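PDB 6NCS: N-acetylneuraminic acid (Sialic acid) synthetase from Leptospira borgpetersenii serovar Hardjo-bovis, which binds manganese and probably condenses an N-acylmannosamine, or its 6-phosphate, with phosphoenolpyruvate to make sialic acid or its 9-phosphate. Local coordinates for residues K230-D235 with A247-L252; I28-G33 with A53-I58; A139-G144 with K169-I174; I123-S128 with I146-R151. All blocks are in the same frame, centred on the assembly; numbering follows the deposited sequence.

Contact 1. Residues K230-D235 with A247-L252; sequences KHYTVD and AEPKEL. With MN (manganese (II) ion), chain C.
The ring of Tyr232 turns one face to Leu252, and the two side chains meet at about a right angle. Leu252 CD2 sits 3.7 Å above the plane of the Tyr232 ring, offset toward its rim, a CH-pi contact made with one methyl alone. Pro249 comes instead to the edge, its CG near the ring plane and 4.1 Å from Tyr232 CE1. CG of Tyr232 is anti to the backbone N (chi1 163°), which carries the ring over the first turn of the helix beginning at Pro249, while its hydroxyl bonds to Met46 O in helix 40-52. A flat, mostly apolar group suits this place between two helices, and proline suits a first helical turn.

Tyr232 and Ala247 form a single backbone bridge. Ala247 N donates to His231 O at 2.8 Å, and Thr233 N donates to Ala247 O at 3.0 Å. The small methyl of Ala247 fits beside the bridge and rests against Lys230 CE at 3.8 Å; the amine of Lys230 goes on to Asp209 and Gly213. Glu248, the N-cap residue, runs alongside Thr233, with Glu248 CG 4.0 Å from Thr233 CG2. Glu248 N donates to Glu251 OE1 at 2.7 Å, and that carboxylate also forms a salt bridge with Arg236.

His231 points away from this packing, and its NE2 binds manganese at 2.2 Å, as His210 does, with water 1 a further ligand. The bond to His231 O would steady the backbone of a metal ligand, while its imidazole, on the side away from Ala247, is left to the ion.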
loop_
_atom_site.group_PDB
_atom_site.type_symbol
_atom_site.label_atom_id
_atom_site.label_comp_id
_atom_site.label_asym_id
_atom_site.label_seq_id
_atom_site.Cartn_x
_atom_site.Cartn_y
_atom_site.Cartn_z
ATOM N N LYS A 230 3.925 -8.699 14.738
ATOM C CA LYS A 230 2.627 -9.352 14.869
ATOM C C LYS A 230 2.646 -10.231 16.106
ATOM O O LYS A 230 3.580 -11.016 16.285
ATOM C CB LYS A 230 2.320 -10.188 13.613
ATOM C CG LYS A 230 1.065 -11.050 13.680
ATOM C CD LYS A 230 -0.210 -10.223 13.644
ATOM C CE LYS A 230 -1.417 -11.065 14.074
ATOM N NZ LYS A 230 -2.671 -10.233 14.148
ATOM N N HIS A 231 1.638 -10.095 16.969
ATOM C CA HIS A 231 1.583 -10.964 18.138
ATOM C C HIS A 231 1.435 -12.414 17.702
ATOM O O HIS A 231 0.857 -12.719 16.654
ATOM C CB HIS A 231 0.430 -10.578 19.063
ATOM C CG HIS A 231 0.693 -9.342 19.864
ATOM N ND1 HIS A 231 0.842 -9.362 21.233
ATOM C CD2 HIS A 231 0.847 -8.050 19.486
ATOM C CE1 HIS A 231 1.072 -8.135 21.668
ATOM N NE2 HIS A 231 1.078 -7.320 20.627
ATOM N N TYR A 232 1.941 -13.315 18.537
ATOM C CA TYR A 232 2.215 -14.673 18.101
ATOM C C TYR A 232 1.940 -15.652 19.233
ATOM O O TYR A 232 2.237 -15.377 20.401
ATOM C CB TYR A 232 3.668 -14.748 17.598
ATOM C CG TYR A 232 4.244 -16.134 17.493
ATOM C CD1 TYR A 232 3.695 -17.073 16.627
ATOM C CD2 TYR A 232 5.361 -16.497 18.235
ATOM C CE1 TYR A 232 4.225 -18.347 16.532
ATOM C CE2 TYR A 232 5.905 -17.768 18.132
ATOM C CZ TYR A 232 5.330 -18.686 17.281
ATOM O OH TYR A 232 5.863 -19.950 17.182
ATOM N N THR A 233 1.327 -16.779 18.879
ATOM C CA THR A 233 1.018 -17.858 19.808
ATOM C C THR A 233 1.221 -19.171 19.071
ATOM O O THR A 233 1.048 -19.234 17.852
ATOM C CB THR A 233 -0.426 -17.766 20.336
ATOM O OG1 THR A 233 -0.695 -18.858 21.225
ATOM C CG2 THR A 233 -1.439 -17.804 19.186
ATOM N N VAL A 234 1.597 -20.228 19.799
ATOM C CA VAL A 234 1.615 -21.525 19.128
ATOM C C VAL A 234 0.236 -22.154 19.060
ATOM O O VAL A 234 0.039 -23.090 18.276
ATOM C CB VAL A 234 2.587 -22.536 19.763
ATOM C CG1 VAL A 234 4.026 -22.038 19.638
ATOM C CG2 VAL A 234 2.197 -22.845 21.194
ATOM N N ASP A 235 -0.735 -21.647 19.826
ATOM C CA ASP A 235 -2.054 -22.268 19.899
ATOM C C ASP A 235 -3.041 -21.337 20.594
ATOM O O ASP A 235 -2.958 -21.142 21.810
ATOM C CB ASP A 235 -1.940 -23.603 20.641
ATOM C CG ASP A 235 -3.225 -24.424 20.610
ATOM O OD1 ASP A 235 -4.253 -23.965 20.066
ATOM O OD2 ASP A 235 -3.189 -25.548 21.149
ATOM N N ALA A 247 -1.281 -14.456 16.030
ATOM C CA ALA A 247 -1.246 -15.354 14.885
ATOM C C ALA A 247 -0.630 -16.685 15.288
ATOM O O ALA A 247 0.348 -16.724 16.034
ATOM C CB ALA A 247 -0.425 -14.731 13.753
ATOM N N GLU A 248 -1.201 -17.774 14.796
ATOM C CA GLU A 248 -0.630 -19.096 15.033
ATOM C C GLU A 248 0.502 -19.350 14.040
ATOM O O GLU A 248 0.689 -18.589 13.093
ATOM C CB GLU A 248 -1.739 -20.145 14.958
ATOM C CG GLU A 248 -2.683 -20.099 16.165
ATOM C CD GLU A 248 -3.793 -21.116 16.086
ATOM O OE1 GLU A 248 -4.022 -21.678 14.989
ATOM O OE2 GLU A 248 -4.439 -21.349 17.129
ATOM N N PRO A 249 1.308 -20.402 14.243
ATOM C CA PRO A 249 2.489 -20.586 13.375
ATOM C C PRO A 249 2.187 -20.655 11.884
ATOM O O PRO A 249 2.933 -20.065 11.092
ATOM C CB PRO A 249 3.085 -21.900 13.889
ATOM C CG PRO A 249 2.711 -21.924 15.330
ATOM C CD PRO A 249 1.322 -21.355 15.376
ATOM N N LYS A 250 1.136 -21.368 11.469
ATOM C CA LYS A 250 0.829 -21.418 10.042
ATOM C C LYS A 250 0.430 -20.045 9.508
ATOM O O LYS A 250 0.734 -19.714 8.353
ATOM C CB LYS A 250 -0.274 -22.448 9.778
ATOM N N GLU A 251 -0.234 -19.229 10.329
ATOM C CA GLU A 251 -0.581 -17.876 9.909
ATOM C C GLU A 251 0.649 -16.975 9.871
ATOM O O GLU A 251 0.786 -16.138 8.969
ATOM C CB GLU A 251 -1.667 -17.319 10.830
ATOM C CG GLU A 251 -2.895 -18.246 10.890
ATOM C CD GLU A 251 -3.785 -17.999 12.092
ATOM O OE1 GLU A 251 -3.309 -17.411 13.085
ATOM O OE2 GLU A 251 -4.970 -18.399 12.042
ATOM N N LEU A 252 1.562 -17.135 10.836
ATOM C CA LEU A 252 2.834 -16.420 10.776
ATOM C C LEU A 252 3.607 -16.782 9.511
ATOM O O LEU A 252 4.213 -15.912 8.871
ATOM C CB LEU A 252 3.668 -16.733 12.023
ATOM C CG LEU A 252 5.034 -16.056 12.178
ATOM C CD1 LEU A 252 4.924 -14.547 12.193
ATOM C CD2 LEU A 252 5.736 -16.557 13.446
HETATM MN MN MN C . 1.777 -5.256 21.029
HETATM O O HOH W 1 3.076 -5.609 19.602
#

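Contact 2. Residues I28-G33 with A53-I58; sequences IIAEAG and AKANAI
With CG anti to its carbonyl carbon and beside its own backbone N (chi1 -60°), Asn56 brings OD1 to the backbone N of Ile28. The bond is 2.8 Å from Ile28 N to Asn56 OD1 and nearly straight at 165°, the donor tilted from the carbonyl plane of the amide. Ile58 takes the other course: CG1 lies anti to the backbone N (chi1 -177°), which lays that branch against Ala32, with Ile58 CG1 4.1 Å from Ala32 CB.

Between these ends strands 27-33 and 57-62 run parallel. Ile28 O receives Ala57 N at 3.2 Å, with a weak second bond from Asn56 N, and Ala30 N donates to Ala57 O at 2.9 Å. Asparagine fits the position just before the second strand because its side-chain oxygen serves a backbone N-H where the regular ladder has not yet begun.

The strand side chains divide between the two faces of the sheet. On one, Ile29 CG1 approaches Ala57 CB at 4.2 Å. On the other, Ala30 and Ile58 turn to the helices, Ile58 reaching Ile47 and Ala50 of helix 40-52; Ala30 CB also lies 4.4 Å from Ala55 CB of the loop before the second strand. Alanine suits this second face, since short side chains let the helices pack close, with Leu252 on Ala30.

The arrangement is a beta-alpha-beta unit whose connecting helix is 40-52. Its chemistry implies a register set by directional backbone bonds and extended by one amide oxygen, with apolar contacts sealing the helix against the strands.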
loop_
_atom_site.group_PDB
_atom_site.type_symbol
_atom_site.label_atom_id
_atom_site.label_comp_id
_atom_site.label_asym_id
_atom_site.label_seq_id
_atom_site.Cartn_x
_atom_site.Cartn_y
_atom_site.Cartn_z
ATOM N N ILE A 28 10.438 -9.255 9.791
ATOM C CA ILE A 28 9.193 -9.707 10.427
ATOM C C ILE A 28 9.483 -10.200 11.841
ATOM O O ILE A 28 10.300 -11.110 12.034
ATOM C CB ILE A 28 8.504 -10.794 9.592
ATOM C CG1 ILE A 28 8.086 -10.202 8.240
ATOM C CG2 ILE A 28 7.246 -11.309 10.324
ATOM C CD1 ILE A 28 7.562 -11.211 7.253
ATOM N N ILE A 29 8.784 -9.617 12.818
ATOM C CA ILE A 29 8.973 -9.890 14.241
ATOM C C ILE A 29 7.740 -10.620 14.743
ATOM O O ILE A 29 6.625 -10.104 14.624
ATOM C CB ILE A 29 9.169 -8.595 15.047
ATOM C CG1 ILE A 29 10.445 -7.858 14.621
ATOM C CG2 ILE A 29 9.206 -8.898 16.564
ATOM C CD1 ILE A 29 10.346 -6.334 14.874
ATOM N N ALA A 30 7.942 -11.798 15.334
ATOM C CA ALA A 30 6.888 -12.519 16.033
ATOM C C ALA A 30 6.895 -12.057 17.486
ATOM O O ALA A 30 7.873 -12.275 18.195
ATOM C CB ALA A 30 7.129 -14.025 15.928
ATOM N N GLU A 31 5.824 -11.385 17.924
ATOM C CA GLU A 31 5.757 -10.874 19.296
ATOM C C GLU A 31 5.179 -11.984 20.165
ATOM O O GLU A 31 3.967 -12.196 20.200
ATOM C CB GLU A 31 4.937 -9.581 19.354
ATOM C CG GLU A 31 4.279 -9.235 20.707
ATOM C CD GLU A 31 5.257 -8.810 21.791
ATOM O OE1 GLU A 31 4.954 -7.831 22.511
ATOM O OE2 GLU A 31 6.320 -9.453 21.935
ATOM N N ALA A 32 6.063 -12.727 20.840
ATOM C CA ALA A 32 5.606 -13.732 21.791
ATOM C C ALA A 32 4.954 -13.074 22.993
ATOM O O ALA A 32 4.047 -13.652 23.599
ATOM C CB ALA A 32 6.769 -14.614 22.244
ATOM N N GLY A 33 5.417 -11.882 23.349
ATOM C CA GLY A 33 4.762 -11.077 24.363
ATOM C C GLY A 33 4.708 -11.813 25.682
ATOM O O GLY A 33 5.736 -12.258 26.212
ATOM N N ALA A 53 8.577 -21.089 10.828
ATOM C CA ALA A 53 7.745 -20.215 10.002
ATOM C C ALA A 53 8.560 -19.193 9.220
ATOM O O ALA A 53 7.998 -18.521 8.341
ATOM C CB ALA A 53 6.718 -19.482 10.867
ATOM N N LYS A 54 9.857 -19.083 9.527
ATOM C CA LYS A 54 10.828 -18.202 8.870
ATOM C C LYS A 54 10.616 -16.729 9.234
ATOM O O LYS A 54 10.975 -15.832 8.461
ATOM C CB LYS A 54 10.839 -18.380 7.346
ATOM C CG LYS A 54 11.009 -19.832 6.856
ATOM C CD LYS A 54 12.254 -20.474 7.428
ATOM C CE LYS A 54 12.336 -21.943 7.047
ATOM N NZ LYS A 54 13.294 -22.670 7.924
ATOM N N ALA A 55 10.070 -16.461 10.419
ATOM C CA ALA A 55 10.133 -15.114 10.969
ATOM C C ALA A 55 11.583 -14.707 11.184
ATOM O O ALA A 55 12.448 -15.543 11.470
ATOM C CB ALA A 55 9.378 -15.043 12.306
ATOM N N ASN A 56 11.860 -13.405 11.046
ATOM C CA ASN A 56 13.241 -12.952 11.228
ATOM C C ASN A 56 13.630 -12.898 12.693
ATOM O O ASN A 56 14.803 -13.122 13.037
ATOM C CB ASN A 56 13.453 -11.569 10.607
ATOM C CG ASN A 56 13.171 -11.550 9.128
ATOM O OD1 ASN A 56 12.060 -11.244 8.699
ATOM N ND2 ASN A 56 14.184 -11.868 8.329
ATOM N N ALA A 57 12.671 -12.606 13.562
ATOM C CA ALA A 57 12.971 -12.390 14.966
ATOM C C ALA A 57 11.788 -12.833 15.812
ATOM O O ALA A 57 10.647 -12.843 15.345
ATOM C CB ALA A 57 13.301 -10.913 15.231
ATOM N N ILE A 58 12.069 -13.201 17.064
ATOM C CA ILE A 58 11.022 -13.420 18.057
ATOM C C ILE A 58 11.321 -12.541 19.268
ATOM O O ILE A 58 12.473 -12.430 19.707
ATOM C CB ILE A 58 10.880 -14.914 18.434
ATOM C CG1 ILE A 58 9.726 -15.126 19.413
ATOM C CG2 ILE A 58 12.206 -15.492 18.975
ATOM C CD1 ILE A 58 9.301 -16.578 19.574
#

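Contact 3. Residues A139-G144 with K169-I174; sequences AAADSG and KKSPFI
Helix 134-143 of the TIM barrel meets, near its C-terminal end, the turn that leads from helix 156-168 into strand 173-178. The van der Waals contacts are few: Ala141 CB lies 4.1 Å from Lys169 CG, and a methyl suits the place because the turn passes so close. Pro172 CD approaches Gly144 O at 3.9 Å, where the chain has left the helix with a positive phi that glycine adopts easily.

Water does much of the polar bridging. Water 3 donates to Ala141 O and to Lys169 O, both at 3.0 Å, tying a carbonyl of the helix end to one of the turn. Water 2 is hydrogen-bonded to Ala140 O at 2.9 Å and also to Ser171 OG, a small hydroxyl that can reach such a water. Ala140 O further accepts from Ser143 N and Ser143 OG, which come from the same face of its plane.

Charge plays a looser part at this surface. The Lys169 chain, bent at chi2 (-69°), crosses Asp142 obliquely, so that its methylenes rather than its amine lie nearest the carboxylate: Asp142 OD1 is 3.3 Å from Lys169 CE but 4.1 Å from Lys169 NZ, beyond a salt bridge.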
loop_
_atom_site.group_PDB
_atom_site.type_symbol
_atom_site.label_atom_id
_atom_site.label_comp_id
_atom_site.label_asym_id
_atom_site.label_seq_id
_atom_site.Cartn_x
_atom_site.Cartn_y
_atom_site.Cartn_z
ATOM N N ALA A 139 17.712 5.924 28.404
ATOM C CA ALA A 139 18.580 4.780 28.670
ATOM C C ALA A 139 18.742 3.918 27.425
ATOM O O ALA A 139 19.829 3.386 27.166
ATOM C CB ALA A 139 18.025 3.949 29.823
ATOM N N ALA A 140 17.668 3.754 26.652
ATOM C CA ALA A 140 17.770 3.012 25.402
ATOM C C ALA A 140 18.693 3.718 24.414
ATOM O O ALA A 140 19.519 3.075 23.754
ATOM C CB ALA A 140 16.381 2.820 24.798
ATOM N N ALA A 141 18.570 5.041 24.303
ATOM C CA ALA A 141 19.440 5.786 23.396
ATOM C C ALA A 141 20.899 5.696 23.830
ATOM O O ALA A 141 21.795 5.569 22.987
ATOM C CB ALA A 141 18.984 7.243 23.321
ATOM N N ASP A 142 21.160 5.777 25.143
ATOM C CA ASP A 142 22.527 5.724 25.659
ATOM C C ASP A 142 23.166 4.351 25.502
ATOM O O ASP A 142 24.397 4.243 25.559
ATOM C CB ASP A 142 22.552 6.106 27.141
ATOM C CG ASP A 142 22.141 7.541 27.378
ATOM O OD1 ASP A 142 22.052 8.301 26.390
ATOM O OD2 ASP A 142 21.894 7.908 28.550
ATOM N N SER A 143 22.361 3.305 25.326
ATOM C CA SER A 143 22.891 1.946 25.276
ATOM C C SER A 143 23.699 1.697 24.012
ATOM O O SER A 143 24.547 0.798 23.989
ATOM C CB SER A 143 21.747 0.932 25.359
ATOM O OG SER A 143 20.990 0.957 24.159
ATOM N N GLY A 144 23.436 2.457 22.947
ATOM C CA GLY A 144 24.076 2.223 21.671
ATOM C C GLY A 144 23.472 1.102 20.853
ATOM O O GLY A 144 23.881 0.909 19.695
ATOM N N LYS A 169 21.788 10.873 20.266
ATOM C CA LYS A 169 22.839 9.901 20.543
ATOM C C LYS A 169 23.245 9.100 19.308
ATOM O O LYS A 169 24.037 8.154 19.424
ATOM C CB LYS A 169 22.398 8.949 21.656
ATOM C CG LYS A 169 22.240 9.633 23.000
ATOM C CD LYS A 169 23.590 10.058 23.525
ATOM C CE LYS A 169 23.489 10.794 24.848
ATOM N NZ LYS A 169 24.846 11.098 25.383
ATOM N N LYS A 170 22.709 9.447 18.139
ATOM C CA LYS A 170 22.967 8.711 16.902
ATOM C C LYS A 170 22.676 7.221 17.076
ATOM O O LYS A 170 23.393 6.361 16.566
ATOM C CB LYS A 170 24.399 8.945 16.411
ATOM C CG LYS A 170 24.681 10.413 16.093
ATOM C CD LYS A 170 25.912 10.609 15.209
ATOM C CE LYS A 170 27.182 10.801 16.015
ATOM N NZ LYS A 170 28.221 11.581 15.274
ATOM N N SER A 171 21.616 6.913 17.819
ATOM C CA SER A 171 21.186 5.526 17.953
ATOM C C SER A 171 20.670 5.002 16.613
ATOM O O SER A 171 19.965 5.723 15.892
ATOM C CB SER A 171 20.075 5.406 19.000
ATOM O OG SER A 171 20.470 5.952 20.250
ATOM N N PRO A 172 21.003 3.767 16.239
ATOM C CA PRO A 172 20.284 3.140 15.123
ATOM C C PRO A 172 18.834 2.975 15.542
ATOM O O PRO A 172 18.541 2.461 16.625
ATOM C CB PRO A 172 20.990 1.787 14.936
ATOM C CG PRO A 172 22.242 1.872 15.753
ATOM C CD PRO A 172 21.944 2.832 16.874
ATOM N N PHE A 173 17.927 3.482 14.711
ATOM C CA PHE A 173 16.578 3.738 15.177
ATOM C C PHE A 173 15.562 3.365 14.107
ATOM O O PHE A 173 15.733 3.686 12.928
ATOM C CB PHE A 173 16.424 5.210 15.574
ATOM C CG PHE A 173 15.069 5.547 16.108
ATOM C CD1 PHE A 173 14.706 5.176 17.391
ATOM C CD2 PHE A 173 14.162 6.239 15.328
ATOM C CE1 PHE A 173 13.448 5.476 17.887
ATOM C CE2 PHE A 173 12.903 6.546 15.808
ATOM C CZ PHE A 173 12.547 6.172 17.102
ATOM N N ILE A 174 14.506 2.693 14.544
ATOM C CA ILE A 174 13.393 2.257 13.708
ATOM C C ILE A 174 12.105 2.676 14.406
ATOM O O ILE A 174 11.970 2.502 15.620
ATOM C CB ILE A 174 13.438 0.729 13.506
ATOM C CG1 ILE A 174 14.688 0.354 12.710
ATOM C CG2 ILE A 174 12.152 0.194 12.862
ATOM C CD1 ILE A 174 15.121 -1.089 12.898
HETATM O O HOH W 2 20.954 3.196 21.191
HETATM O O HOH W 3 23.883 5.594 20.902
#

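Contact 4. Residues I123-S128 with I146-R151; sequences ILKIAS and IVILSR
Lys125 lays its aliphatic chain across Ile148 at about a right angle, with Lys125 CD 3.8 Å from Ile148 CG2. Bends at chi2 (73°) and chi4 (-63°) then bring the amine beside Ser150. Water 4 accepts from Lys125 NZ at 2.9 Å and, in the conformer given, is hydrogen-bonded to Ser150 OG. The amine also forms a salt bridge to Glu229; lysine suits the position because its methylenes can pack in the barrel interior while its charge reaches that carboxylate.

On the same face, Ile123 meets two isoleucines with different branches: its CG1 faces Ile146 CD1 at 3.9 Å, and its CG2 faces Ile148 CD1. The other face turns to helix 134-143. There Ile126 CG2 touches Leu149 CD1 at 3.7 Å, while Ile126 CG1 leans toward Val147 CG1, and branched residues fill the layer between strand and helix.

The backbones run parallel, their axes 20° apart. Four backbone bonds, from Leu124 N to Ile146 O through Ser150 N to Ile126 O, zip the pair; the last is longest at 3.3 Å. Ser150 O is buried with no hydrogen-bond partner in the model, though Ser128 CA-H points at it.

Strands 123-126 and 146-150, joined through helix 134-143, make a beta-alpha-beta unit of the TIM barrel, with Lys125 facing the pocket where manganese is bound and where a citrate, probably from the crystallisation liquor, accepts a hydrogen bond from its amine.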
loop_
_atom_site.group_PDB
_atom_site.type_symbol
_atom_site.label_atom_id
_atom_site.label_comp_id
_atom_site.label_asym_id
_atom_site.label_seq_id
_atom_site.Cartn_x
_atom_site.Cartn_y
_atom_site.Cartn_z
ATOM N N ILE A 123 19.264 -5.570 19.770
ATOM C CA ILE A 123 18.106 -4.735 19.461
ATOM C C ILE A 123 17.248 -4.614 20.709
ATOM O O ILE A 123 17.026 -5.603 21.416
ATOM C CB ILE A 123 17.246 -5.323 18.320
ATOM C CG1 ILE A 123 18.059 -5.561 17.063
ATOM C CG2 ILE A 123 16.083 -4.386 17.986
ATOM C CD1 ILE A 123 17.189 -6.027 15.902
ATOM N N LEU A 124 16.725 -3.412 20.953
ATOM C CA LEU A 124 15.732 -3.173 21.992
ATOM C C LEU A 124 14.426 -2.715 21.352
ATOM O O LEU A 124 14.430 -1.881 20.441
ATOM C CB LEU A 124 16.206 -2.099 22.984
ATOM C CG LEU A 124 17.500 -2.323 23.761
ATOM C CD1 LEU A 124 17.901 -1.028 24.443
ATOM C CD2 LEU A 124 17.299 -3.425 24.790
ATOM N N LYS A 125 13.307 -3.245 21.834
ATOM C CA LYS A 125 12.000 -2.708 21.487
ATOM C C LYS A 125 11.499 -1.853 22.641
ATOM O O LYS A 125 11.633 -2.243 23.799
ATOM C CB LYS A 125 10.999 -3.839 21.218
ATOM C CG LYS A 125 9.565 -3.378 21.038
ATOM C CD LYS A 125 9.372 -2.691 19.716
ATOM C CE LYS A 125 8.026 -1.973 19.669
ATOM N NZ LYS A 125 6.875 -2.913 19.776
ATOM N N ILE A 126 10.920 -0.691 22.331
ATOM C CA ILE A 126 10.269 0.144 23.336
ATOM C C ILE A 126 8.787 0.195 23.003
ATOM O O ILE A 126 8.409 0.574 21.884
ATOM C CB ILE A 126 10.863 1.558 23.403
ATOM C CG1 ILE A 126 12.350 1.505 23.755
ATOM C CG2 ILE A 126 10.105 2.395 24.432
ATOM C CD1 ILE A 126 12.638 0.949 25.128
ATOM N N ALA A 127 7.957 -0.172 23.981
ATOM C CA ALA A 127 6.521 -0.305 23.797
ATOM C C ALA A 127 5.862 1.051 23.569
ATOM O O ALA A 127 6.380 2.092 23.968
ATOM C CB ALA A 127 5.902 -0.981 25.021
ATOM N N SER A 128 4.681 1.020 22.930
ATOM C CA SER A 128 3.960 2.260 22.648
ATOM C C SER A 128 3.691 3.046 23.920
ATOM O O SER A 128 3.844 4.272 23.944
ATOM C CB SER A 128 2.641 1.969 21.933
ATOM O OG SER A 128 2.864 1.423 20.638
ATOM N N ILE A 146 20.497 -1.057 18.717
ATOM C CA ILE A 146 19.421 -0.730 17.791
ATOM C C ILE A 146 18.130 -0.619 18.580
ATOM O O ILE A 146 17.838 -1.468 19.426
ATOM C CB ILE A 146 19.288 -1.812 16.708
ATOM C CG1 ILE A 146 20.593 -1.968 15.921
ATOM C CG2 ILE A 146 18.088 -1.523 15.788
ATOM C CD1 ILE A 146 20.670 -3.309 15.210
ATOM N N VAL A 147 17.342 0.420 18.306
ATOM C CA VAL A 147 16.115 0.665 19.056
ATOM C C VAL A 147 14.955 0.689 18.079
ATOM O O VAL A 147 14.986 1.434 17.092
ATOM C CB VAL A 147 16.163 1.982 19.845
ATOM C CG1 VAL A 147 14.833 2.181 20.571
ATOM C CG2 VAL A 147 17.324 1.981 20.834
ATOM N N ILE A 148 13.940 -0.120 18.361
ATOM C CA ILE A 148 12.668 -0.071 17.654
ATOM C C ILE A 148 11.650 0.524 18.614
ATOM O O ILE A 148 11.430 -0.022 19.701
ATOM C CB ILE A 148 12.217 -1.461 17.188
ATOM C CG1 ILE A 148 13.288 -2.125 16.312
ATOM C CG2 ILE A 148 10.894 -1.328 16.456
ATOM C CD1 ILE A 148 12.923 -3.567 15.896
ATOM N N LEU A 149 11.043 1.645 18.226
ATOM C CA LEU A 149 10.018 2.318 19.019
ATOM C C LEU A 149 8.690 2.242 18.279
ATOM O O LEU A 149 8.646 2.488 17.074
ATOM C CB LEU A 149 10.394 3.782 19.244
ATOM C CG LEU A 149 9.382 4.690 19.949
ATOM C CD1 LEU A 149 9.193 4.274 21.419
ATOM C CD2 LEU A 149 9.830 6.145 19.842
ATOM N N SER A 150 7.624 1.875 18.981
ATOM C CA SER A 150 6.267 1.938 18.452
ATOM C C SER A 150 5.589 3.206 18.950
ATOM O O SER A 150 5.833 3.648 20.075
ATOM C CB SER A 150 5.446 0.721 18.882
ATOM O OG SER A 150 5.811 -0.429 18.146
ATOM N N ARG A 151 4.721 3.791 18.111
ATOM C CA ARG A 151 4.132 5.092 18.428
ATOM C C ARG A 151 2.630 5.041 18.697
ATOM O O ARG A 151 1.956 6.066 18.576
ATOM C CB ARG A 151 4.440 6.134 17.334
ATOM C CG ARG A 151 4.159 5.767 15.852
ATOM C CD ARG A 151 2.652 5.662 15.524
ATOM N NE ARG A 151 1.865 6.813 15.976
ATOM C CZ ARG A 151 0.961 7.436 15.223
ATOM N NH1 ARG A 151 0.735 7.018 13.987
ATOM N NH2 ARG A 151 0.275 8.467 15.702
HETATM O O HOH W 4 4.085 -2.292 19.307
#

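All four contacts reach the same parallel sheet, which is that of a TIM barrel. Along the chain contact 2 comes first, contacts 4 and 3 follow with alternating segments, and contact 1 closes the series. Contacts 1 and 2 have centres 9 Å apart and share the edge between neighbouring strands 227-231 and 27-33. Contacts 3 and 4, 10 Å apart, are joined by helix 134-143 and by the pairing of strands 146-150 and 173-178. Across the barrel interior, Ile29 of contact 2 packs on Ile148 of contact 4. Contacts 1 and 3 lie 30 Å apart, on opposite sides of the chain's centre, so the barrel places the metal-site contact and the surface contact far from each other.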